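Local coordinates for protein putative secreted endoglycosylceramidase (Rhodococcus hoagii, PDB 6JYZ) that probably hydrolyses the glycosidic bond between galactose and ceramide in glycosphingolipids, as an endogalactosylceramidase of glycoside hydrolase family 5, at residues 103-107 / 204-208; 266-270 / 289-293; 245-249 / 281-287; 327-332 / 343-347; 334-340 / 398-402. All coordinates share one frame; numbering follows the deposited sequence.

Contact 1 of 5, residues 103-107 / 204-208; sequences VARIR and LAAEF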
# COMPACT_ATOMS: atom_id res chain seq x y z
N VAL A 103 10.94 15.43 3.52
CA VAL A 103 11.75 14.23 3.43
C VAL A 103 12.23 13.83 4.81
O VAL A 103 12.26 12.63 5.13
CB VAL A 103 12.96 14.41 2.49
CG1 VAL A 103 13.84 13.15 2.55
CG2 VAL A 103 12.45 14.63 1.06
N ALA A 104 12.58 14.78 5.70
CA ALA A 104 13.03 14.38 7.04
C ALA A 104 11.88 13.77 7.80
O ALA A 104 12.15 12.86 8.61
CB ALA A 104 13.57 15.63 7.76
N ARG A 105 10.62 14.18 7.60
CA ARG A 105 9.53 13.47 8.27
C ARG A 105 9.40 12.07 7.71
O ARG A 105 9.13 11.11 8.49
CB ARG A 105 8.21 14.19 8.02
CG ARG A 105 8.17 15.59 8.67
CD ARG A 105 6.98 16.45 8.32
NE ARG A 105 5.76 15.84 8.81
CZ ARG A 105 4.57 16.10 8.29
NH1 ARG A 105 4.44 16.85 7.20
NH2 ARG A 105 3.51 15.53 8.83
N ILE A 106 9.56 11.87 6.41
CA ILE A 106 9.56 10.51 5.83
C ILE A 106 10.69 9.70 6.46
O ILE A 106 10.49 8.52 6.86
CB ILE A 106 9.71 10.58 4.31
CG1 ILE A 106 8.52 11.31 3.69
CG2 ILE A 106 9.83 9.17 3.73
CD1 ILE A 106 8.67 11.56 2.19
N ARG A 107 11.89 10.26 6.57
CA ARG A 107 13.02 9.51 7.09
C ARG A 107 12.79 9.18 8.55
O ARG A 107 13.13 8.03 8.94
CB ARG A 107 14.29 10.36 6.93
CG ARG A 107 15.54 9.59 7.36
CD ARG A 107 16.83 10.38 7.09
NE ARG A 107 17.07 10.45 5.64
CZ ARG A 107 17.01 11.53 4.87
NH1 ARG A 107 16.61 12.69 5.37
NH2 ARG A 107 17.19 11.36 3.57
N LEU A 204 13.76 11.71 -4.46
CA LEU A 204 13.41 10.95 -3.25
C LEU A 204 14.16 9.65 -3.19
O LEU A 204 14.62 9.27 -2.08
CB LEU A 204 11.88 10.75 -3.24
CG LEU A 204 11.36 10.03 -1.99
CD1 LEU A 204 11.72 10.82 -0.72
CD2 LEU A 204 9.87 9.81 -2.08
N ALA A 205 14.33 8.94 -4.31
CA ALA A 205 15.07 7.70 -4.23
C ALA A 205 16.50 7.97 -3.79
O ALA A 205 17.10 7.14 -3.08
CB ALA A 205 15.07 7.01 -5.60
N ALA A 206 17.10 9.04 -4.26
CA ALA A 206 18.46 9.37 -3.83
C ALA A 206 18.53 9.49 -2.30
O ALA A 206 19.59 9.11 -1.74
CB ALA A 206 18.97 10.65 -4.52
N GLU A 207 17.51 9.97 -1.64
CA GLU A 207 17.49 10.15 -0.19
C GLU A 207 17.47 8.85 0.56
O GLU A 207 17.71 8.88 1.80
CB GLU A 207 16.26 10.98 0.17
CG GLU A 207 16.25 12.39 -0.36
CD GLU A 207 17.27 13.29 0.25
OE1 GLU A 207 17.62 13.16 1.41
OE2 GLU A 207 17.72 14.18 -0.48
N PHE A 208 17.20 7.71 -0.10
CA PHE A 208 17.10 6.43 0.57
C PHE A 208 17.90 5.37 -0.13
O PHE A 208 17.73 4.17 0.16
CB PHE A 208 15.61 6.04 0.70
CG PHE A 208 14.87 6.92 1.65
CD1 PHE A 208 15.05 6.77 3.04
CD2 PHE A 208 14.08 7.96 1.20
CE1 PHE A 208 14.40 7.62 3.92
CE2 PHE A 208 13.47 8.83 2.07
CZ PHE A 208 13.63 8.67 3.45
O HOH W 1 18.03 7.99 4.45

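Contact 2 of 5, residues 266-270 / 289-293; sequences ALWSA and FSPHL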
# COMPACT_ATOMS: atom_id res chain seq x y z
N ALA A 266 -6.53 2.28 -11.60
CA ALA A 266 -7.54 2.26 -10.55
C ALA A 266 -8.72 1.34 -10.89
O ALA A 266 -9.43 0.95 -9.97
CB ALA A 266 -8.06 3.68 -10.36
N LEU A 267 -8.97 1.07 -12.18
CA LEU A 267 -10.07 0.17 -12.50
C LEU A 267 -9.91 -1.17 -11.83
O LEU A 267 -10.93 -1.82 -11.52
CB LEU A 267 -10.20 -0.01 -14.02
CG LEU A 267 -10.53 1.29 -14.74
CD1 LEU A 267 -10.47 1.05 -16.26
CD2 LEU A 267 -11.88 1.87 -14.36
N TRP A 268 -8.71 -1.68 -11.60
CA TRP A 268 -8.58 -2.99 -10.92
C TRP A 268 -9.24 -2.94 -9.58
O TRP A 268 -9.83 -3.95 -9.13
CB TRP A 268 -7.08 -3.33 -10.78
CG TRP A 268 -6.85 -4.78 -10.40
CD1 TRP A 268 -7.20 -5.40 -9.21
CD2 TRP A 268 -6.26 -5.77 -11.23
NE1 TRP A 268 -6.84 -6.74 -9.28
CE2 TRP A 268 -6.28 -6.99 -10.50
CE3 TRP A 268 -5.67 -5.77 -12.48
CZ2 TRP A 268 -5.75 -8.18 -11.02
CZ3 TRP A 268 -5.14 -6.94 -13.01
CH2 TRP A 268 -5.20 -8.14 -12.28
N SER A 269 -9.19 -1.81 -8.88
CA SER A 269 -9.80 -1.69 -7.56
C SER A 269 -11.30 -1.71 -7.57
O SER A 269 -11.88 -1.78 -6.45
CB SER A 269 -9.34 -0.41 -6.88
OG SER A 269 -7.94 -0.46 -6.73
N ALA A 270 -11.94 -1.59 -8.74
CA ALA A 270 -13.41 -1.68 -8.83
C ALA A 270 -13.87 -2.94 -9.54
O ALA A 270 -15.06 -3.29 -9.41
CB ALA A 270 -13.89 -0.46 -9.61
N PHE A 289 4.37 -6.58 -8.99
CA PHE A 289 3.02 -6.20 -9.41
C PHE A 289 2.10 -6.05 -8.21
O PHE A 289 2.05 -6.93 -7.32
CB PHE A 289 2.51 -7.29 -10.35
CG PHE A 289 1.14 -7.00 -10.93
CD1 PHE A 289 0.87 -5.77 -11.53
CD2 PHE A 289 0.10 -7.91 -10.82
CE1 PHE A 289 -0.42 -5.48 -12.05
CE2 PHE A 289 -1.17 -7.60 -11.36
CZ PHE A 289 -1.41 -6.41 -11.93
N SER A 290 1.40 -4.92 -8.10
CA SER A 290 0.68 -4.56 -6.89
C SER A 290 -0.74 -4.06 -7.21
O SER A 290 -1.07 -2.91 -6.94
CB SER A 290 1.49 -3.52 -6.15
OG SER A 290 0.99 -3.32 -4.85
N PRO A 291 -1.62 -4.92 -7.72
CA PRO A 291 -3.06 -4.61 -7.79
C PRO A 291 -3.63 -4.58 -6.38
O PRO A 291 -3.06 -5.16 -5.44
CB PRO A 291 -3.62 -5.80 -8.57
CG PRO A 291 -2.74 -6.96 -8.12
CD PRO A 291 -1.34 -6.33 -8.04
N HIS A 292 -4.71 -3.85 -6.22
CA HIS A 292 -5.44 -3.74 -4.96
C HIS A 292 -6.62 -4.69 -5.02
O HIS A 292 -7.48 -4.60 -5.89
CB HIS A 292 -5.90 -2.30 -4.67
CG HIS A 292 -4.69 -1.39 -4.61
ND1 HIS A 292 -4.83 -0.01 -4.55
CD2 HIS A 292 -3.36 -1.68 -4.55
CE1 HIS A 292 -3.59 0.51 -4.46
NE2 HIS A 292 -2.67 -0.46 -4.46
N LEU A 293 -6.59 -5.66 -4.10
CA LEU A 293 -7.51 -6.84 -4.20
C LEU A 293 -8.78 -6.60 -3.42
O LEU A 293 -8.93 -7.03 -2.27
CB LEU A 293 -6.79 -8.10 -3.73
CG LEU A 293 -5.50 -8.43 -4.47
CD1 LEU A 293 -4.93 -9.79 -4.01
CD2 LEU A 293 -5.73 -8.53 -5.97
O HOH W 2 -5.74 -1.87 -8.03

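Contact 3 of 5, residues 245-249 / 281-287; sequences IAAIR and YLADPLV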
# COMPACT_ATOMS: atom_id res chain seq x y z
N ILE A 245 11.22 4.70 -13.53
CA ILE A 245 12.22 3.68 -13.17
C ILE A 245 13.58 4.14 -13.69
O ILE A 245 14.59 4.00 -12.94
CB ILE A 245 11.83 2.33 -13.78
CG1 ILE A 245 10.59 1.80 -13.08
CG2 ILE A 245 12.99 1.32 -13.65
CD1 ILE A 245 9.90 0.62 -13.82
N ALA A 246 13.70 4.66 -14.91
CA ALA A 246 15.04 5.02 -15.40
C ALA A 246 15.58 6.14 -14.52
O ALA A 246 16.78 6.14 -14.21
CB ALA A 246 14.93 5.50 -16.85
N ALA A 247 14.78 7.11 -14.11
CA ALA A 247 15.27 8.22 -13.31
C ALA A 247 15.67 7.74 -11.95
O ALA A 247 16.70 8.17 -11.40
CB ALA A 247 14.21 9.29 -13.24
N ILE A 248 14.89 6.84 -11.34
CA ILE A 248 15.19 6.29 -10.02
C ILE A 248 16.48 5.49 -10.11
O ILE A 248 17.33 5.62 -9.20
CB ILE A 248 14.00 5.42 -9.56
CG1 ILE A 248 12.87 6.36 -9.12
CG2 ILE A 248 14.42 4.51 -8.42
CD1 ILE A 248 11.49 5.61 -8.93
N ARG A 249 16.66 4.66 -11.12
CA ARG A 249 17.85 3.80 -11.13
C ARG A 249 19.08 4.68 -11.27
O ARG A 249 20.13 4.37 -10.64
CB ARG A 249 17.75 2.83 -12.31
CG ARG A 249 16.69 1.74 -12.11
CD ARG A 249 17.11 0.78 -11.01
NE ARG A 249 16.10 -0.30 -10.78
CZ ARG A 249 15.49 -0.54 -9.62
NH1 ARG A 249 15.69 0.17 -8.54
NH2 ARG A 249 14.65 -1.59 -9.60
N TYR A 281 7.56 -1.99 -20.69
CA TYR A 281 7.78 -0.82 -19.86
C TYR A 281 8.34 -1.17 -18.47
O TYR A 281 8.83 -0.24 -17.81
CB TYR A 281 6.46 -0.09 -19.69
CG TYR A 281 5.91 0.61 -20.91
CD1 TYR A 281 6.66 1.55 -21.60
CD2 TYR A 281 4.62 0.30 -21.35
CE1 TYR A 281 6.13 2.25 -22.69
CE2 TYR A 281 4.05 1.02 -22.40
CZ TYR A 281 4.82 1.99 -23.02
OH TYR A 281 4.33 2.74 -24.08
N LEU A 282 8.17 -2.41 -18.02
CA LEU A 282 8.50 -2.89 -16.68
C LEU A 282 9.62 -3.93 -16.77
O LEU A 282 9.69 -4.77 -15.89
CB LEU A 282 7.26 -3.45 -15.99
CG LEU A 282 6.20 -2.49 -15.43
CD1 LEU A 282 6.75 -1.40 -14.54
CD2 LEU A 282 5.20 -2.02 -16.44
N ALA A 283 10.51 -3.85 -17.74
CA ALA A 283 11.55 -4.86 -17.92
C ALA A 283 12.74 -4.55 -17.02
O ALA A 283 13.83 -4.22 -17.45
CB ALA A 283 11.98 -4.82 -19.39
N ASP A 284 12.56 -4.55 -15.72
CA ASP A 284 13.60 -4.40 -14.71
C ASP A 284 13.36 -5.57 -13.79
O ASP A 284 12.21 -5.89 -13.45
CB ASP A 284 13.38 -3.05 -13.98
CG ASP A 284 14.33 -2.79 -12.80
OD1 ASP A 284 14.31 -3.55 -11.80
OD2 ASP A 284 15.15 -1.86 -12.93
N PRO A 285 14.41 -6.27 -13.31
CA PRO A 285 14.20 -7.50 -12.59
C PRO A 285 13.62 -7.33 -11.19
O PRO A 285 13.20 -8.33 -10.61
CB PRO A 285 15.62 -8.15 -12.50
CG PRO A 285 16.49 -6.97 -12.68
CD PRO A 285 15.82 -6.02 -13.67
N LEU A 286 13.58 -6.10 -10.68
CA LEU A 286 13.08 -5.88 -9.33
C LEU A 286 11.68 -5.29 -9.31
O LEU A 286 11.27 -4.76 -8.26
CB LEU A 286 14.06 -4.98 -8.53
CG LEU A 286 15.49 -5.50 -8.51
CD1 LEU A 286 16.38 -4.56 -7.68
CD2 LEU A 286 15.56 -6.90 -7.94
N VAL A 287 10.93 -5.44 -10.41
CA VAL A 287 9.54 -4.97 -10.32
C VAL A 287 8.66 -5.96 -9.58
O VAL A 287 8.90 -7.17 -9.55
CB VAL A 287 8.97 -4.71 -11.75
CG1 VAL A 287 9.73 -3.59 -12.45
CG2 VAL A 287 8.85 -5.99 -12.60

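Contact 4 of 5, residues 327-332 / 343-347; sequences TGEWGW and VRRFV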
# COMPACT_ATOMS: atom_id res chain seq x y z
N THR A 327 0.14 -7.09 -2.64
CA THR A 327 -1.04 -6.22 -2.85
C THR A 327 -0.98 -5.02 -1.92
O THR A 327 -1.06 -5.14 -0.69
CB THR A 327 -2.34 -7.02 -2.69
OG1 THR A 327 -3.41 -6.07 -2.92
CG2 THR A 327 -2.56 -7.71 -1.36
N GLY A 328 -0.91 -3.83 -2.48
CA GLY A 328 -0.67 -2.64 -1.67
C GLY A 328 -1.89 -2.17 -0.91
O GLY A 328 -1.72 -1.34 0.00
N GLU A 329 -3.10 -2.62 -1.27
CA GLU A 329 -4.28 -2.28 -0.51
C GLU A 329 -5.27 -3.38 -0.66
O GLU A 329 -5.47 -3.95 -1.71
CB GLU A 329 -5.05 -1.07 -1.04
CG GLU A 329 -4.31 0.23 -0.97
CD GLU A 329 -5.15 1.43 -1.40
OE1 GLU A 329 -6.41 1.35 -1.50
OE2 GLU A 329 -4.49 2.43 -1.66
N TRP A 330 -5.93 -3.65 0.49
CA TRP A 330 -7.09 -4.54 0.59
C TRP A 330 -7.75 -4.19 1.89
O TRP A 330 -7.15 -3.57 2.78
CB TRP A 330 -6.64 -6.00 0.54
CG TRP A 330 -5.87 -6.45 1.75
CD1 TRP A 330 -4.51 -6.34 1.96
CD2 TRP A 330 -6.41 -7.20 2.86
NE1 TRP A 330 -4.16 -6.95 3.15
CE2 TRP A 330 -5.30 -7.48 3.71
CE3 TRP A 330 -7.70 -7.62 3.21
CZ2 TRP A 330 -5.45 -8.26 4.85
CZ3 TRP A 330 -7.84 -8.43 4.32
CH2 TRP A 330 -6.73 -8.73 5.12
N GLY A 331 -9.02 -4.53 2.03
CA GLY A 331 -9.67 -4.25 3.32
C GLY A 331 -11.17 -4.34 3.18
O GLY A 331 -11.71 -4.32 2.08
N TRP A 332 -11.80 -4.49 4.35
CA TRP A 332 -13.27 -4.46 4.49
C TRP A 332 -13.62 -3.30 5.39
O TRP A 332 -12.87 -2.95 6.30
CB TRP A 332 -13.83 -5.80 5.02
CG TRP A 332 -14.09 -6.72 3.86
CD1 TRP A 332 -15.31 -6.95 3.27
CD2 TRP A 332 -13.15 -7.52 3.11
NE1 TRP A 332 -15.16 -7.81 2.21
CE2 TRP A 332 -13.85 -8.17 2.08
CE3 TRP A 332 -11.76 -7.78 3.18
CZ2 TRP A 332 -13.26 -9.00 1.13
CZ3 TRP A 332 -11.17 -8.64 2.27
CH2 TRP A 332 -11.90 -9.23 1.25
N VAL A 343 -12.48 -11.29 5.64
CA VAL A 343 -11.10 -10.99 6.01
C VAL A 343 -10.32 -12.27 6.24
O VAL A 343 -9.17 -12.45 5.78
CB VAL A 343 -11.03 -10.01 7.20
CG1 VAL A 343 -9.58 -9.74 7.56
CG2 VAL A 343 -11.77 -8.73 6.82
N ARG A 344 -10.93 -13.26 6.94
CA ARG A 344 -10.30 -14.53 7.14
C ARG A 344 -10.00 -15.23 5.83
O ARG A 344 -8.90 -15.77 5.68
CB ARG A 344 -11.25 -15.36 8.06
CG ARG A 344 -10.69 -16.76 8.33
CD ARG A 344 -11.70 -17.50 9.23
NE ARG A 344 -11.36 -18.90 9.40
CZ ARG A 344 -11.87 -19.69 10.37
NH1 ARG A 344 -12.70 -19.19 11.27
NH2 ARG A 344 -11.51 -20.96 10.42
N ARG A 345 -10.96 -15.25 4.91
CA ARG A 345 -10.72 -15.84 3.61
C ARG A 345 -9.55 -15.15 2.88
O ARG A 345 -8.78 -15.79 2.19
CB ARG A 345 -11.98 -15.72 2.71
CG ARG A 345 -13.07 -16.73 3.13
CD ARG A 345 -14.40 -16.35 2.51
NE ARG A 345 -14.37 -16.37 1.06
CZ ARG A 345 -15.23 -15.73 0.28
NH1 ARG A 345 -16.26 -15.10 0.86
NH2 ARG A 345 -15.15 -15.80 -1.04
N PHE A 346 -9.47 -13.80 3.03
CA PHE A 346 -8.37 -13.08 2.39
C PHE A 346 -6.99 -13.51 2.91
O PHE A 346 -6.11 -13.77 2.14
CB PHE A 346 -8.66 -11.60 2.55
CG PHE A 346 -7.76 -10.77 1.66
CD1 PHE A 346 -6.43 -10.49 1.99
CD2 PHE A 346 -8.25 -10.27 0.44
CE1 PHE A 346 -5.61 -9.75 1.15
CE2 PHE A 346 -7.42 -9.51 -0.38
CZ PHE A 346 -6.11 -9.27 -0.04
N VAL A 347 -6.89 -13.52 4.26
CA VAL A 347 -5.60 -13.96 4.82
C VAL A 347 -5.26 -15.40 4.43
O VAL A 347 -4.11 -15.71 4.09
CB VAL A 347 -5.61 -13.72 6.34
CG1 VAL A 347 -4.29 -14.27 6.95
CG2 VAL A 347 -5.78 -12.25 6.66

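Contact 5 of 5, residues 334-340 / 398-402; sequences GDPDEQA and VEGFA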
# COMPACT_ATOMS: atom_id res chain seq x y z
N GLY A 334 -17.11 -2.46 6.50
CA GLY A 334 -18.41 -2.51 7.20
C GLY A 334 -18.25 -3.16 8.57
O GLY A 334 -17.24 -3.06 9.26
N ASP A 335 -19.34 -3.82 8.96
CA ASP A 335 -19.44 -4.39 10.31
C ASP A 335 -18.58 -5.65 10.40
O ASP A 335 -18.82 -6.60 9.65
CB ASP A 335 -20.90 -4.79 10.56
CG ASP A 335 -21.19 -5.37 11.93
OD1 ASP A 335 -20.25 -5.59 12.75
OD2 ASP A 335 -22.42 -5.39 12.21
N PRO A 336 -17.59 -5.75 11.30
CA PRO A 336 -16.80 -6.96 11.44
C PRO A 336 -17.60 -8.20 11.80
O PRO A 336 -17.22 -9.32 11.48
CB PRO A 336 -15.72 -6.62 12.51
CG PRO A 336 -16.29 -5.40 13.25
CD PRO A 336 -17.15 -4.69 12.24
N ASP A 337 -18.73 -8.02 12.51
CA ASP A 337 -19.58 -9.17 12.77
C ASP A 337 -20.04 -9.83 11.49
O ASP A 337 -20.27 -11.02 11.50
CB ASP A 337 -20.79 -8.73 13.61
CG ASP A 337 -20.38 -8.38 15.04
OD1 ASP A 337 -19.25 -8.81 15.49
OD2 ASP A 337 -21.19 -7.72 15.71
N GLU A 338 -20.26 -9.04 10.43
CA GLU A 338 -20.68 -9.57 9.15
C GLU A 338 -19.50 -9.88 8.22
O GLU A 338 -19.62 -10.78 7.44
CB GLU A 338 -21.54 -8.54 8.42
CG GLU A 338 -22.85 -8.24 9.16
CD GLU A 338 -23.91 -9.34 9.17
OE1 GLU A 338 -23.56 -10.55 9.07
OE2 GLU A 338 -25.12 -9.00 9.28
N GLN A 339 -18.36 -9.17 8.36
CA GLN A 339 -17.35 -9.25 7.29
C GLN A 339 -16.07 -9.92 7.76
O GLN A 339 -15.17 -10.09 6.93
CB GLN A 339 -17.06 -7.81 6.82
CG GLN A 339 -18.28 -7.19 6.11
CD GLN A 339 -18.01 -5.80 5.62
OE1 GLN A 339 -17.03 -5.15 5.97
NE2 GLN A 339 -18.95 -5.24 4.88
N ALA A 340 -15.88 -10.26 9.06
CA ALA A 340 -14.63 -10.86 9.48
C ALA A 340 -14.36 -12.15 8.74
O ALA A 340 -13.21 -12.50 8.51
CB ALA A 340 -14.65 -11.07 10.98
N VAL A 398 -10.62 -2.42 16.17
CA VAL A 398 -11.78 -3.09 15.64
C VAL A 398 -11.40 -4.57 15.68
O VAL A 398 -10.71 -5.11 14.79
CB VAL A 398 -12.07 -2.62 14.20
CG1 VAL A 398 -13.21 -3.41 13.58
CG2 VAL A 398 -12.39 -1.11 14.17
N GLU A 399 -11.79 -5.24 16.77
CA GLU A 399 -11.13 -6.49 17.13
C GLU A 399 -11.40 -7.62 16.14
O GLU A 399 -10.49 -8.43 15.91
CB GLU A 399 -11.62 -6.91 18.54
CG GLU A 399 -11.08 -6.01 19.64
CD GLU A 399 -9.59 -6.07 19.95
OE1 GLU A 399 -8.84 -6.96 19.35
OE2 GLU A 399 -9.13 -5.21 20.80
N GLY A 400 -12.61 -7.69 15.55
CA GLY A 400 -12.92 -8.73 14.61
C GLY A 400 -11.99 -8.73 13.37
O GLY A 400 -11.73 -9.77 12.80
N PHE A 401 -11.54 -7.50 12.97
CA PHE A 401 -10.60 -7.42 11.86
C PHE A 401 -9.18 -7.60 12.40
O PHE A 401 -8.39 -8.29 11.78
CB PHE A 401 -10.79 -6.09 11.14
CG PHE A 401 -12.08 -5.96 10.38
CD1 PHE A 401 -12.79 -7.06 9.90
CD2 PHE A 401 -12.57 -4.69 10.13
CE1 PHE A 401 -13.95 -6.88 9.14
CE2 PHE A 401 -13.71 -4.51 9.33
CZ PHE A 401 -14.41 -5.63 8.87
N ALA A 402 -8.84 -6.91 13.51
CA ALA A 402 -7.49 -6.96 14.06
C ALA A 402 -7.05 -8.40 14.32
O ALA A 402 -5.87 -8.70 14.08
CB ALA A 402 -7.31 -6.12 15.30

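Contact 1 of 5, residues 103-107 / 204-208
R107 and E207 tie helix 100-115 to segment 204-208 through a single arginine side chain whose apolar and polar parts have different partners. With its CG anti to the backbone N (chi1 -175°), R107 crosses the rim of F208. The CB of R107 lies 3.9 Å from CZ of F208, and the CG of R107 stays beside CE1 of the same ring. Further out, NE of R107 gives its hydrogen to a water at 2.9 Å, and the water in turn donates to the backbone O of E207. The guanidinium lies more loosely above CZ of F208, its plane tilted by 26° from that of the ring. NH2 of R107 ends the chain with two bonds to one residue: it reaches OE1 of E207 at 2.8 Å, through the anti lone pair of that oxygen, and the O of E207 at 3.1 Å. Both acceptors lie close to the guanidinium plane. Beneath this polar layer, CG2 of I106 meets CZ of F208 at 3.8 Å. CG1 of V103 lies alongside the aliphatic part of E207, 3.9 Å from its CG. Helices 100-115 and 193-206 are neighbours on the outside of the (beta/alpha)8 barrel of this family, and I106 and F208 both reach L122 of the strand 119-124 behind them. NH2 thus grips the carboxylate and the main chain of E207 together, so the salt bridge also fastens the backbone.

Contact 2 of 5, residues 266-270 / 289-293
W268 packs on P291 and F289, and the rest of the contact is arranged around its indole. Ring contacts come first: CB of P291 sits over the five-membered ring of W268 in a CH-pi contact, 3.4 Å from the centroid and 11° off the normal. The edge of F289 is turned toward the six-membered ring in a T-shaped pair, with centroids 5.6 Å apart and planes at 78°. P291 and F289 thus share one face of the indole, and CD of P291 also lies on a face of F289, so the proline sits in the corner of the T. CD2 of L293 lies obliquely beside the pyrrole nitrogen NE1 of W268, 3.9 Å away, in van der Waals contact.

The polar contacts run through S269 and H292. A water donates to OG of S269 at 2.9 Å and accepts from the backbone N of H292 at 2.9 Å. A bound isopropanol, probably from the crystallisation liquor, lies about 4 Å from the side chain of W268, consistent with a nearby pocket. OG of S269 and ND1 of H292 each also hydrogen-bond OE2 of E222, which belongs to the Asn-Glu-Pro sequence characteristic of family 5 hydrolases; two bonds to one oxygen restrict how that carboxylate can turn.

Contact 3 of 5, residues 245-249 / 281-287
R249 grips D284 side-on, and nearly every polar atom of the pair can be accounted for. NE of R249 donates to OD2 of D284 at 2.8 Å in an almost straight bond (170°), arriving on the syn side but out of the carboxylate plane. NH2 of R249 meets OD1 of D284 at 3.0 Å from above that plane, since the guanidinium and carboxylate are turned 41° apart. OD1 of D284 takes a second bond from the backbone N of L286, 2.9 Å away, through its anti lone pair; this is an Asx turn, laid over the type I turn that runs from D284 to V287. The aspartate therefore serves both the helix and its own loop. In barrel terms, helix 230-251 is here pinned to the connection that leads into strand 287-289. The remaining guanidinium nitrogen, NH1, forms a salt bridge with E252 just past the helix and a hydrogen bond to the O of H258, in the chain leading into strand 259-262. CB of L286 approaches NH2 of R249 at 3.6 Å. One helical turn earlier, CD1 of I245 touches CD1 of L282 at 3.8 Å. Y281 takes part through its backbone O, 4.2 Å from CD1 of I245, while its ring leads away and its OH bonds OD1 of D235.

Contact 4 of 5, residues 327-332 / 343-347
W330 and F346 are brought face to face by two different first torsions. CG of W330 stands between the backbone N and the carbonyl carbon (chi1 69°), which swings the indole off the strand toward the helix; CG of F346 is anti to its backbone N (chi1 -167°), sending the phenyl ring back to meet it. The result is an offset stack: the six-membered ring of W330 and the ring of F346 have centroids 3.8 Å apart and planes only 8° from parallel. W332 completes an aromatic cluster. Its CZ3 comes to 3.8 Å from CD2 of F346, with the two rings set obliquely.

The valine branches fill in around these rings. CG1 of V343 meets CH2 of W330 at 3.9 Å near the plane of the indole, whereas CG2 of V343 touches CE3 of W332 at 3.8 Å. CG2 of V347 lies 4.0 Å from CH2 of W330, and CG2 of T327 meets the edge of F346 at CZ, 4.1 Å away. The buried polar ends have partners: OG1 of T327 bonds the O of P291, and NE1 of W332 bonds the O of Q296.

Strand 326-330 and helix 336-353 belong to a beta-alpha-beta unit of the barrel that is completed by strand 356-359, whose W359 packs edge-to-face with W330; F311 of helix 307-321 meets F346 in the same manner, and L405 of helix 399-405 touches W330.

Contact 5 of 5, residues 334-340 / 398-402
P336 and F401 pack where two helices begin: D335 caps helix 336-353, and V398 holds the N-cap position of helix 399-405 without a side-chain capping bond. The tight part is a proline laid on an aromatic ring. CB of P336 stands over the centre of F401, 3.9 Å from the centroid and 13° off the normal, in a CH-pi contact. CG of P336 meets CG1 of V398 at 3.7 Å, the two side chains crossing at about a right angle. G400 brings no side chain between the helices, so its CA comes to 4.1 Å from CB of P336, and CB of A340 rests 3.7 Å from the O of G400. F401 continues inward to an edge-to-face contact with W359.

The outer side is looser and more polar. D335, D337, E338 and E399 are all exposed; D335 spends OD1 on the capping bond from the backbone N of D337, 2.9 Å away. Q339 lies between the two regimes. Its chain, extended beyond CG, places the amide nearly coplanar with the F401 ring (22°), and OE1 of Q339, 3.9 Å from CZ of F401 at the ring edge, accepts from the backbone N of G334 at 2.7 Å.

In the fold
The five contacts sample the (beta/alpha)8 barrel from its helical jacket to its interior. Contacts 1 and 3 are jacket contacts, their centres 19 Å apart, and they meet where CB of A205 packs on CG2 of I248 at 3.8 Å. Contacts 2 and 4, with centres 12 Å apart, are bonded where the O of P291 lies 2.7 Å from OG1 of T327; between them they bring E222 and E329 together around H292, probably beside the active site. Contact 5 shares helix 336-353 with contact 4, and CG2 of V343 touches CD1 of F401 at 3.6 Å. Contacts 3 and 5 are the far extremes, with centres 38 Å apart.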